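Local coordinates for beta-agarase D (Zobellia galactanivorans, PDB 4ASM), which cleaves the beta-1,4-galactosidic linkages of agarose at random with retention of anomeric configuration, through the GH16 catalytic domain that makes up this chain, at residues Y37-T42 / V84-G89; N43-F48 / W79-V84; K55-Y60 / C122-T127; I321-E326 / N349-D354. All blocks are in the same frame, centred on the assembly; numbering follows the deposited sequence.

In the fold
Contacts 1 to 3 form a continuous cluster at one end of the GH16 beta-sandwich, and contact 4 carries it through the core. Contact 2 lies nested in the loop closed by contact 1, their centres about 11 Å apart, and shares V84 with it. Contact 3 is closest to contact 2, at about 9 Å between centres, where F48 pairs with K55 and W56. Strand 122-125 of contact 3 then hydrogen-bonds to strand 321-326 of contact 4. The calcium ion joins contacts 1 and 4 through G89 and D354. E326, at the far end of contact 4, reaches the substrate cleft, where an imidazole is held between it and the probable nucleophile E160.

Contact 1. Residues Y37-T42 / V84-G89; sequences YTFNPT and VAVSGG. With CA (calcium ion), chain B.
F39 and V86 pair their backbones as a single antiparallel bridge, a hydrogen-bonded pair with F39 N to V86 O at 2.8 Å and V86 N to F39 O at 2.9 Å, both nearly straight. V86 meets both Y37 and F39. Its CG1, anti to the backbone N (chi1 -177°), sits over one face of the Y37 ring in a CH-pi contact, 3.9 Å from CG1 to the ring centroid and 14° off the normal. Its CB meets F39 CB at 3.8 Å, and a beta-branched valine suits this place because each of its branches can press on the tyrosine. The loop thus pairs with strand 84-87 of the GH16 beta-sandwich at one point only, without forming a strand, and the F39 ring continues inward to stack on F48. Farther along, P41 CD rests on the small A85 CB at 3.7 Å, so that ring and methyl fit side by side. The Y37 hydroxyl is taken up by D33. Water closes both ends of the pairing: one molecule links T42 N to V84 O, and another accepts from G89 N at 2.8 Å while donating to Y37 O. G88 and G89 both have positive phi, a backbone region glycine enters easily, and the chain there brings G89 O to the calcium ion at 2.4 Å, which N36, D34, D9 and D354 also bind.

Contact 2. Residues N43-F48 / W79-V84; sequences NNVVDF and WMQNHV
Q81 lies against the backbone of N43, with Q81 CB 3.4 Å from N43 O, and the bend at chi2 (61°) brings its CD, as well as CG, to 3.8 Å from V45 CG2. A glutamine serves well here, since its CG and amide carbon lie on the valine methyl while the polar ends of the amide meet water and N58. Q81 OE1 takes a bond from a water at 2.7 Å, and the same water donates to N43 O, so one molecule ties the two loops. A second water lies on the N43 and N82 side of the contact: it accepts from N82 N at 3.0 Å and donates to N43 OD1 at 2.5 Å, an unusually short distance. The N43 and N82 side chains run side by side, their amide planes 34° apart. Deeper in, F48 CZ meets V84 CG1 at 3.8 Å, the two side chains crossing at about a right angle, so that apolar groups close the inner end. Both loops lead into strands of the GH16 sandwich, 47-48 on one side and 84-87 on the other, and residues 80-84 probably belong to its substrate-binding region, as in relatives. A type I turn from M80 to H83, with H83 N bonded to M80 O at 3.2 Å, presents Q81 and N82 to the other loop. Behind them stands N58: its backbone O receives Q81 NE2, while its side-chain amide bonds to N44 O and V46 N and so fixes the facing loop as well.

Contact 3. Residues K55-Y60 / C122-T127; sequences KWYNKY and CITNKT
A short antiparallel strand pair joins W56 and Y57 to N125 and T124 near one end of a sheet of the sandwich, strand 56-57 lying between 47-48 and 112-125; it shares W56 with a classic beta bulge in which K55 and W56 both face F48. Y57 N reaches T124 O at 2.9 Å and T124 N reaches Y57 O at 3.1 Å, and K126 N extends the pairing to K55 O. On one face of the sheet the flat W56 indole fills the space between two neighbours: I123 CD1 lies over one side of its six-membered ring, 3.8 Å from the centroid, and N125 CB over the other, at 3.9 Å. Its NE1 bonds to D33. On the opposite face T124 CB sits over the Y57 ring, while K126 CD comes to the edge of that ring, 3.6 Å from Y57 CD1, on its way to a salt bridge with D47. Threonine suits its site by serving two needs: OG1, anti to the carbonyl carbon (chi1 -59°), donates to K59 O at 2.8 Å, and its carbons pack on the tyrosine. C122 SG touches the edge of the Y60 ring. On its other edge strand 122-125 is hydrogen-bonded to strand 320-326, antiparallel neighbours as in the GH16 jelly roll.

Contact 4. Residues I321-E326 / N349-D354; sequences IIINVE and NNLLVD. With CA (calcium ion), chain B; IMD (imidazole), chain C.
No ring or amide face is used between the strands, where I323, V325, L351 and V353 touch through aliphatic branches; the flat carboxylate, amide and imidazole meet on the other side of strand 321-326, at E326. OE2 of E326 is gripped twice: N324 ND2 donates to its anti lone pair at 2.9 Å, with OE2 lying 17° out of the plane of the N324 amide, and N3 of an imidazole, probably from the crystallisation liquor, donates at 2.8 Å in a nearly straight bond. Strands 321-326 and 350-354 belong to the two facing sheets of the GH16 beta-sandwich, running nearly antiparallel with axes 8.4 Å apart at closest approach, so side chains and not backbones fill the gap. L351 is the central piece. Its chi1 (-179°, CG anti to the backbone N) carries CG toward the facing strand, and from there CD2 meets I323 CG2 at 4.0 Å and lies over N324 O. L351 and V325 pass each other in opposite directions, L351 CB 4.0 Å from V325 CG2. V353 fills in beside it, its CG2 reaching I323 CG2. Branched residues suit such a core because their broad, wholly apolar branches fill the gap and bring no polar atom that needs a partner. The alternation of each strand then turns the next residues outward. N324 and E326 point to the cleft, where E326 probably binds substrate and the same imidazole also bonds to E160, the likely nucleophile. At the opposite sheet D354 faces the calcium ion; its OD2 has a salt bridge with R138, and the ion receives D354 O at 2.5 Å and D354 OD1 at 2.4 Å.

Contact 1. Residues Y37-T42 / V84-G89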
# COMPACT_ATOMS: atom_id res chain seq x y z
N TYR A 37 -14.50 18.81 -1.48
CA TYR A 37 -14.21 20.09 -2.09
C TYR A 37 -13.81 19.91 -3.54
O TYR A 37 -13.78 18.77 -4.05
CB TYR A 37 -13.10 20.78 -1.28
CG TYR A 37 -11.84 19.93 -1.09
CD1 TYR A 37 -11.74 19.02 -0.03
CD2 TYR A 37 -10.77 20.05 -1.96
CE1 TYR A 37 -10.59 18.25 0.14
CE2 TYR A 37 -9.63 19.27 -1.81
CZ TYR A 37 -9.55 18.39 -0.75
OH TYR A 37 -8.40 17.63 -0.60
N THR A 38 -13.52 21.01 -4.22
CA THR A 38 -13.04 20.99 -5.58
C THR A 38 -11.55 21.30 -5.62
O THR A 38 -11.10 22.28 -5.03
CB THR A 38 -13.85 21.97 -6.48
OG1 THR A 38 -15.21 21.53 -6.55
CG2 THR A 38 -13.26 22.04 -7.89
N PHE A 39 -10.79 20.41 -6.26
CA PHE A 39 -9.43 20.68 -6.65
C PHE A 39 -9.34 20.29 -8.12
O PHE A 39 -9.43 19.10 -8.45
CB PHE A 39 -8.41 19.90 -5.80
CG PHE A 39 -7.02 19.93 -6.37
CD1 PHE A 39 -6.37 21.13 -6.62
CD2 PHE A 39 -6.36 18.74 -6.68
CE1 PHE A 39 -5.10 21.17 -7.17
CE2 PHE A 39 -5.08 18.76 -7.25
CZ PHE A 39 -4.44 19.98 -7.49
N ASN A 40 -9.22 21.28 -9.00
CA ASN A 40 -9.09 20.98 -10.42
C ASN A 40 -7.66 20.59 -10.76
O ASN A 40 -6.71 21.17 -10.22
CB ASN A 40 -9.58 22.15 -11.30
CG ASN A 40 -11.09 22.30 -11.29
OD1 ASN A 40 -11.60 23.19 -10.61
ND2 ASN A 40 -11.81 21.44 -12.02
N PRO A 41 -7.50 19.61 -11.66
CA PRO A 41 -6.16 19.11 -11.93
C PRO A 41 -5.30 20.17 -12.59
O PRO A 41 -5.81 21.03 -13.33
CB PRO A 41 -6.41 17.95 -12.91
CG PRO A 41 -7.75 18.25 -13.53
CD PRO A 41 -8.52 18.89 -12.45
N THR A 42 -4.00 20.12 -12.32
CA THR A 42 -3.03 21.09 -12.84
C THR A 42 -1.68 20.42 -13.06
O THR A 42 -1.31 19.52 -12.29
CB THR A 42 -2.88 22.31 -11.89
OG1 THR A 42 -1.85 23.18 -12.36
CG2 THR A 42 -2.53 21.86 -10.47
N VAL A 84 -4.36 14.07 -10.92
CA VAL A 84 -4.85 14.15 -9.55
C VAL A 84 -5.91 15.24 -9.53
O VAL A 84 -5.68 16.33 -10.05
CB VAL A 84 -3.73 14.62 -8.58
CG1 VAL A 84 -4.28 14.84 -7.18
CG2 VAL A 84 -2.56 13.62 -8.57
N ALA A 85 -7.08 14.93 -8.98
CA ALA A 85 -8.12 15.96 -8.79
C ALA A 85 -8.98 15.58 -7.59
O ALA A 85 -8.97 14.43 -7.13
CB ALA A 85 -8.98 16.07 -10.03
N VAL A 86 -9.73 16.55 -7.06
CA VAL A 86 -10.74 16.24 -6.07
C VAL A 86 -12.03 16.82 -6.62
O VAL A 86 -12.07 17.99 -6.98
CB VAL A 86 -10.40 16.81 -4.66
CG1 VAL A 86 -11.45 16.40 -3.62
CG2 VAL A 86 -9.02 16.32 -4.25
N SER A 87 -13.07 15.97 -6.71
CA SER A 87 -14.38 16.40 -7.21
C SER A 87 -15.40 15.30 -7.01
O SER A 87 -15.06 14.12 -6.94
CB SER A 87 -14.33 16.80 -8.70
OG SER A 87 -13.93 15.72 -9.50
N GLY A 88 -16.67 15.70 -6.87
CA GLY A 88 -17.76 14.71 -6.78
C GLY A 88 -17.73 13.93 -5.49
O GLY A 88 -18.34 12.86 -5.38
N GLY A 89 -17.01 14.45 -4.50
CA GLY A 89 -16.89 13.80 -3.20
C GLY A 89 -15.70 12.86 -3.06
O GLY A 89 -15.52 12.25 -2.02
CA CA B . -16.09 12.10 0.27
O HOH W 1 -15.17 16.48 -4.13
O HOH W 2 -3.43 18.03 -10.25
O HOH W 3 -18.35 12.06 -0.64

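Contact 2. Residues N43-F48 / W79-V84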
# COMPACT_ATOMS: atom_id res chain seq x y z
N ASN A 43 -0.95 20.86 -14.08
CA ASN A 43 0.44 20.45 -14.35
C ASN A 43 1.42 20.98 -13.31
O ASN A 43 2.53 20.49 -13.20
CB ASN A 43 0.92 20.97 -15.73
CG ASN A 43 0.31 20.24 -16.92
OD1 ASN A 43 0.15 19.02 -16.91
ND2 ASN A 43 0.01 20.99 -17.98
N ASN A 44 1.02 22.02 -12.57
CA ASN A 44 1.91 22.60 -11.58
C ASN A 44 1.95 21.75 -10.32
O ASN A 44 0.95 21.12 -9.96
CB ASN A 44 1.48 24.02 -11.24
CG ASN A 44 1.45 24.92 -12.45
OD1 ASN A 44 2.34 24.86 -13.30
ND2 ASN A 44 0.39 25.72 -12.56
N VAL A 45 3.10 21.75 -9.66
CA VAL A 45 3.21 21.15 -8.33
C VAL A 45 2.59 22.11 -7.34
O VAL A 45 3.07 23.24 -7.17
CB VAL A 45 4.67 20.90 -7.92
CG1 VAL A 45 4.71 20.29 -6.50
CG2 VAL A 45 5.35 20.00 -8.92
N VAL A 46 1.49 21.69 -6.73
CA VAL A 46 0.73 22.55 -5.82
C VAL A 46 0.25 21.78 -4.59
O VAL A 46 0.10 20.54 -4.61
CB VAL A 46 -0.51 23.18 -6.52
CG1 VAL A 46 -0.11 24.04 -7.71
CG2 VAL A 46 -1.50 22.09 -6.94
N ASP A 47 -0.03 22.52 -3.53
CA ASP A 47 -0.72 22.00 -2.37
C ASP A 47 -2.22 22.08 -2.65
O ASP A 47 -2.67 22.97 -3.39
CB ASP A 47 -0.44 22.85 -1.13
CG ASP A 47 1.00 22.77 -0.65
OD1 ASP A 47 1.73 21.79 -0.96
OD2 ASP A 47 1.41 23.71 0.07
N PHE A 48 -2.99 21.20 -2.04
CA PHE A 48 -4.44 21.26 -2.15
C PHE A 48 -5.14 20.78 -0.89
O PHE A 48 -4.54 20.14 -0.03
CB PHE A 48 -4.98 20.57 -3.42
CG PHE A 48 -4.73 19.07 -3.49
CD1 PHE A 48 -5.68 18.20 -2.98
CD2 PHE A 48 -3.60 18.55 -4.11
CE1 PHE A 48 -5.51 16.79 -3.07
CE2 PHE A 48 -3.42 17.15 -4.19
CZ PHE A 48 -4.39 16.29 -3.66
N TRP A 79 4.80 9.30 -13.04
CA TRP A 79 3.86 10.09 -12.27
C TRP A 79 3.73 11.50 -12.84
O TRP A 79 4.73 12.11 -13.27
CB TRP A 79 4.25 10.11 -10.80
CG TRP A 79 4.05 8.81 -10.11
CD1 TRP A 79 2.99 7.95 -10.26
CD2 TRP A 79 4.91 8.23 -9.16
NE1 TRP A 79 3.16 6.85 -9.44
CE2 TRP A 79 4.33 7.00 -8.75
CE3 TRP A 79 6.13 8.63 -8.59
CZ2 TRP A 79 4.94 6.17 -7.81
CZ3 TRP A 79 6.72 7.82 -7.65
CH2 TRP A 79 6.13 6.60 -7.26
N MET A 80 2.50 11.98 -12.87
CA MET A 80 2.17 13.24 -13.52
C MET A 80 1.28 14.09 -12.62
O MET A 80 0.26 13.62 -12.09
CB MET A 80 1.48 13.00 -14.86
CG MET A 80 1.58 14.21 -15.78
SD MET A 80 0.93 13.85 -17.39
CE MET A 80 0.97 15.48 -18.07
N GLN A 81 1.65 15.36 -12.47
CA GLN A 81 0.93 16.26 -11.58
C GLN A 81 -0.55 16.35 -11.92
O GLN A 81 -1.39 16.38 -11.02
CB GLN A 81 1.55 17.66 -11.59
CG GLN A 81 2.64 17.90 -10.52
CD GLN A 81 3.85 16.97 -10.68
OE1 GLN A 81 4.74 17.22 -11.48
NE2 GLN A 81 3.86 15.88 -9.90
N ASN A 82 -0.87 16.39 -13.22
CA ASN A 82 -2.26 16.67 -13.61
C ASN A 82 -3.18 15.45 -13.62
O ASN A 82 -4.33 15.54 -14.07
CB ASN A 82 -2.34 17.45 -14.94
CG ASN A 82 -2.06 16.59 -16.14
OD1 ASN A 82 -1.71 15.40 -16.02
ND2 ASN A 82 -2.20 17.17 -17.32
N HIS A 83 -2.68 14.32 -13.11
CA HIS A 83 -3.50 13.10 -12.97
C HIS A 83 -4.06 12.94 -11.55
O HIS A 83 -4.25 11.83 -11.06
CB HIS A 83 -2.68 11.86 -13.40
CG HIS A 83 -2.61 11.69 -14.89
ND1 HIS A 83 -2.42 12.75 -15.76
CD2 HIS A 83 -2.78 10.59 -15.66
CE1 HIS A 83 -2.45 12.29 -17.00
NE2 HIS A 83 -2.66 10.99 -16.97
N VAL A 84 -4.36 14.07 -10.92
CA VAL A 84 -4.85 14.15 -9.55
C VAL A 84 -5.91 15.24 -9.53
O VAL A 84 -5.68 16.33 -10.05
CB VAL A 84 -3.73 14.62 -8.58
CG1 VAL A 84 -4.28 14.84 -7.18
CG2 VAL A 84 -2.56 13.62 -8.57
O HOH W 4 1.05 17.40 -15.24
O HOH W 5 5.05 19.56 -12.69

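Contact 3. Residues K55-Y60 / C122-T127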
# COMPACT_ATOMS: atom_id res chain seq x y z
N LYS A 55 -3.66 20.14 2.66
CA LYS A 55 -3.57 18.80 3.23
C LYS A 55 -2.68 17.87 2.41
O LYS A 55 -2.19 16.88 2.94
CB LYS A 55 -4.95 18.17 3.34
CG LYS A 55 -5.82 18.78 4.41
CD LYS A 55 -7.13 18.04 4.53
CE LYS A 55 -8.01 18.67 5.60
NZ LYS A 55 -7.58 18.20 6.95
N TRP A 56 -2.54 18.16 1.12
CA TRP A 56 -1.80 17.31 0.20
C TRP A 56 -1.00 18.14 -0.77
O TRP A 56 -1.30 19.33 -0.97
CB TRP A 56 -2.76 16.45 -0.65
CG TRP A 56 -3.77 15.67 0.12
CD1 TRP A 56 -5.00 16.10 0.51
CD2 TRP A 56 -3.66 14.32 0.58
NE1 TRP A 56 -5.66 15.11 1.18
CE2 TRP A 56 -4.86 14.01 1.25
CE3 TRP A 56 -2.66 13.33 0.47
CZ2 TRP A 56 -5.10 12.75 1.85
CZ3 TRP A 56 -2.88 12.08 1.06
CH2 TRP A 56 -4.10 11.80 1.74
N TYR A 57 -0.02 17.53 -1.41
CA TYR A 57 0.50 18.04 -2.68
C TYR A 57 0.48 16.94 -3.74
O TYR A 57 0.52 15.74 -3.43
CB TYR A 57 1.88 18.72 -2.56
CG TYR A 57 2.95 17.94 -1.86
CD1 TYR A 57 3.13 18.04 -0.48
CD2 TYR A 57 3.82 17.11 -2.57
CE1 TYR A 57 4.14 17.34 0.17
CE2 TYR A 57 4.83 16.40 -1.92
CZ TYR A 57 4.98 16.52 -0.56
OH TYR A 57 5.98 15.80 0.08
N ASN A 58 0.40 17.36 -5.00
CA ASN A 58 0.17 16.46 -6.13
C ASN A 58 1.45 15.85 -6.70
O ASN A 58 1.60 15.71 -7.93
CB ASN A 58 -0.68 17.15 -7.23
CG ASN A 58 -0.02 18.40 -7.80
OD1 ASN A 58 0.98 18.92 -7.26
ND2 ASN A 58 -0.57 18.91 -8.91
N LYS A 59 2.34 15.44 -5.79
CA LYS A 59 3.60 14.84 -6.20
C LYS A 59 4.03 13.79 -5.19
O LYS A 59 3.60 13.82 -4.05
CB LYS A 59 4.67 15.95 -6.35
CG LYS A 59 6.01 15.51 -6.91
CD LYS A 59 6.87 16.75 -7.17
CE LYS A 59 8.25 16.36 -7.66
NZ LYS A 59 8.97 17.56 -8.22
N TYR A 60 4.87 12.87 -5.65
CA TYR A 60 5.57 11.95 -4.76
C TYR A 60 6.35 12.74 -3.70
O TYR A 60 6.73 13.88 -3.91
CB TYR A 60 6.53 11.15 -5.62
CG TYR A 60 7.33 10.08 -4.95
CD1 TYR A 60 6.70 8.99 -4.32
CD2 TYR A 60 8.71 10.09 -5.01
CE1 TYR A 60 7.45 7.94 -3.75
CE2 TYR A 60 9.46 9.07 -4.43
CZ TYR A 60 8.83 8.00 -3.81
OH TYR A 60 9.58 6.97 -3.24
N CYS A 122 0.07 10.74 -8.26
CA CYS A 122 0.70 10.39 -7.00
C CYS A 122 0.60 11.60 -6.11
O CYS A 122 0.93 12.71 -6.55
CB CYS A 122 2.17 10.03 -7.23
SG CYS A 122 3.01 9.40 -5.75
N ILE A 123 0.14 11.41 -4.87
CA ILE A 123 0.04 12.51 -3.92
C ILE A 123 0.68 12.14 -2.60
O ILE A 123 0.76 10.96 -2.25
CB ILE A 123 -1.43 12.98 -3.70
CG1 ILE A 123 -2.21 11.94 -2.90
CG2 ILE A 123 -2.10 13.28 -5.03
CD1 ILE A 123 -3.64 12.39 -2.58
N THR A 124 1.06 13.18 -1.85
CA THR A 124 1.61 13.03 -0.50
C THR A 124 0.84 13.95 0.47
O THR A 124 0.58 15.11 0.13
CB THR A 124 3.07 13.48 -0.51
OG1 THR A 124 3.82 12.70 -1.45
CG2 THR A 124 3.70 13.31 0.86
N ASN A 125 0.48 13.43 1.63
CA ASN A 125 -0.16 14.20 2.70
C ASN A 125 0.85 15.07 3.42
O ASN A 125 2.01 14.66 3.62
CB ASN A 125 -0.89 13.22 3.65
CG ASN A 125 -1.94 13.89 4.52
OD1 ASN A 125 -3.14 13.53 4.47
ND2 ASN A 125 -1.52 14.81 5.32
N LYS A 126 0.44 16.28 3.79
CA LYS A 126 1.38 17.22 4.43
C LYS A 126 1.60 16.94 5.91
O LYS A 126 2.46 17.56 6.54
CB LYS A 126 0.88 18.65 4.24
CG LYS A 126 0.81 19.01 2.77
CD LYS A 126 1.97 19.86 2.36
CE LYS A 126 1.59 21.30 2.39
NZ LYS A 126 2.79 22.11 2.03
N THR A 127 0.82 16.02 6.47
CA THR A 127 0.91 15.66 7.87
C THR A 127 1.40 14.22 7.97
O THR A 127 0.71 13.30 7.49
CB THR A 127 -0.44 15.80 8.59
OG1 THR A 127 -0.92 17.14 8.40
CG2 THR A 127 -0.29 15.51 10.10
O HOH W 6 -2.45 17.32 6.19

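Contact 4. Residues I321-E326 / N349-D354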
# COMPACT_ATOMS: atom_id res chain seq x y z
N ILE A 321 2.04 9.86 4.20
CA ILE A 321 0.91 9.15 3.58
C ILE A 321 0.93 9.45 2.09
O ILE A 321 0.93 10.63 1.69
CB ILE A 321 -0.46 9.59 4.13
CG1 ILE A 321 -0.54 9.40 5.63
CG2 ILE A 321 -1.58 8.80 3.43
CD1 ILE A 321 -1.69 10.19 6.28
N ILE A 322 0.97 8.40 1.28
CA ILE A 322 1.00 8.51 -0.17
C ILE A 322 -0.17 7.73 -0.77
O ILE A 322 -0.49 6.61 -0.34
CB ILE A 322 2.34 7.96 -0.74
CG1 ILE A 322 3.52 8.77 -0.15
CG2 ILE A 322 2.33 8.00 -2.26
CD1 ILE A 322 4.90 8.23 -0.47
N ILE A 323 -0.84 8.33 -1.74
CA ILE A 323 -1.86 7.61 -2.50
C ILE A 323 -1.46 7.72 -3.94
O ILE A 323 -1.11 8.81 -4.42
CB ILE A 323 -3.28 8.19 -2.27
CG1 ILE A 323 -3.63 8.11 -0.78
CG2 ILE A 323 -4.29 7.41 -3.13
CD1 ILE A 323 -4.96 8.77 -0.44
N ASN A 324 -1.48 6.60 -4.66
CA ASN A 324 -1.09 6.65 -6.07
C ASN A 324 -1.60 5.48 -6.88
O ASN A 324 -2.25 4.57 -6.35
CB ASN A 324 0.45 6.81 -6.24
CG ASN A 324 1.24 5.51 -6.00
OD1 ASN A 324 0.69 4.42 -6.03
ND2 ASN A 324 2.54 5.64 -5.80
N VAL A 325 -1.29 5.51 -8.17
CA VAL A 325 -1.48 4.39 -9.06
C VAL A 325 -0.09 4.06 -9.63
O VAL A 325 0.70 4.96 -9.89
CB VAL A 325 -2.49 4.76 -10.17
CG1 VAL A 325 -2.40 3.82 -11.40
CG2 VAL A 325 -3.91 4.81 -9.56
N GLU A 326 0.19 2.77 -9.84
CA GLU A 326 1.49 2.33 -10.37
C GLU A 326 1.35 1.23 -11.39
O GLU A 326 0.54 0.32 -11.22
CB GLU A 326 2.41 1.81 -9.26
CG GLU A 326 2.84 2.90 -8.30
CD GLU A 326 3.67 2.37 -7.13
OE1 GLU A 326 4.04 1.17 -7.14
OE2 GLU A 326 3.96 3.17 -6.22
N ASN A 349 -10.00 3.18 -15.06
CA ASN A 349 -8.62 3.61 -14.85
C ASN A 349 -8.46 4.79 -13.92
O ASN A 349 -7.46 5.50 -13.99
CB ASN A 349 -7.99 3.91 -16.20
CG ASN A 349 -7.88 2.67 -17.04
OD1 ASN A 349 -7.07 1.79 -16.71
ND2 ASN A 349 -8.71 2.55 -18.06
N ASN A 350 -9.45 4.97 -13.05
CA ASN A 350 -9.51 6.12 -12.16
C ASN A 350 -9.83 5.66 -10.74
O ASN A 350 -10.93 5.22 -10.44
CB ASN A 350 -10.57 7.11 -12.65
CG ASN A 350 -10.60 8.39 -11.86
OD1 ASN A 350 -9.63 8.77 -11.21
ND2 ASN A 350 -11.73 9.09 -11.94
N LEU A 351 -8.82 5.77 -9.88
CA LEU A 351 -8.96 5.40 -8.48
C LEU A 351 -9.77 6.47 -7.75
O LEU A 351 -9.43 7.64 -7.85
CB LEU A 351 -7.56 5.27 -7.87
CG LEU A 351 -7.50 4.86 -6.40
CD1 LEU A 351 -7.92 3.42 -6.19
CD2 LEU A 351 -6.08 5.07 -5.87
N LEU A 352 -10.81 6.08 -7.01
CA LEU A 352 -11.66 7.04 -6.28
C LEU A 352 -11.55 6.80 -4.79
O LEU A 352 -11.89 5.72 -4.31
CB LEU A 352 -13.13 6.89 -6.69
CG LEU A 352 -13.48 7.17 -8.15
CD1 LEU A 352 -14.97 7.00 -8.36
CD2 LEU A 352 -13.03 8.56 -8.61
N VAL A 353 -11.07 7.81 -4.05
CA VAL A 353 -11.04 7.71 -2.60
C VAL A 353 -12.08 8.68 -2.02
O VAL A 353 -11.98 9.90 -2.13
CB VAL A 353 -9.64 7.98 -2.00
CG1 VAL A 353 -9.65 7.80 -0.48
CG2 VAL A 353 -8.56 7.06 -2.65
N ASP A 354 -13.10 8.10 -1.40
CA ASP A 354 -14.16 8.89 -0.78
C ASP A 354 -13.64 9.66 0.42
O ASP A 354 -13.99 10.83 0.62
CB ASP A 354 -15.27 7.91 -0.40
CG ASP A 354 -16.53 8.59 0.15
OD1 ASP A 354 -16.70 9.83 0.03
OD2 ASP A 354 -17.37 7.85 0.70
CA CA B . -16.09 12.10 0.27
N1 IMD C . 4.45 0.52 -2.20
C2 IMD C . 4.70 1.47 -3.11
N3 IMD C . 3.86 1.30 -4.15
C4 IMD C . 3.07 0.23 -3.90
C5 IMD C . 3.45 -0.26 -2.66
O HOH W 3 -18.35 12.06 -0.64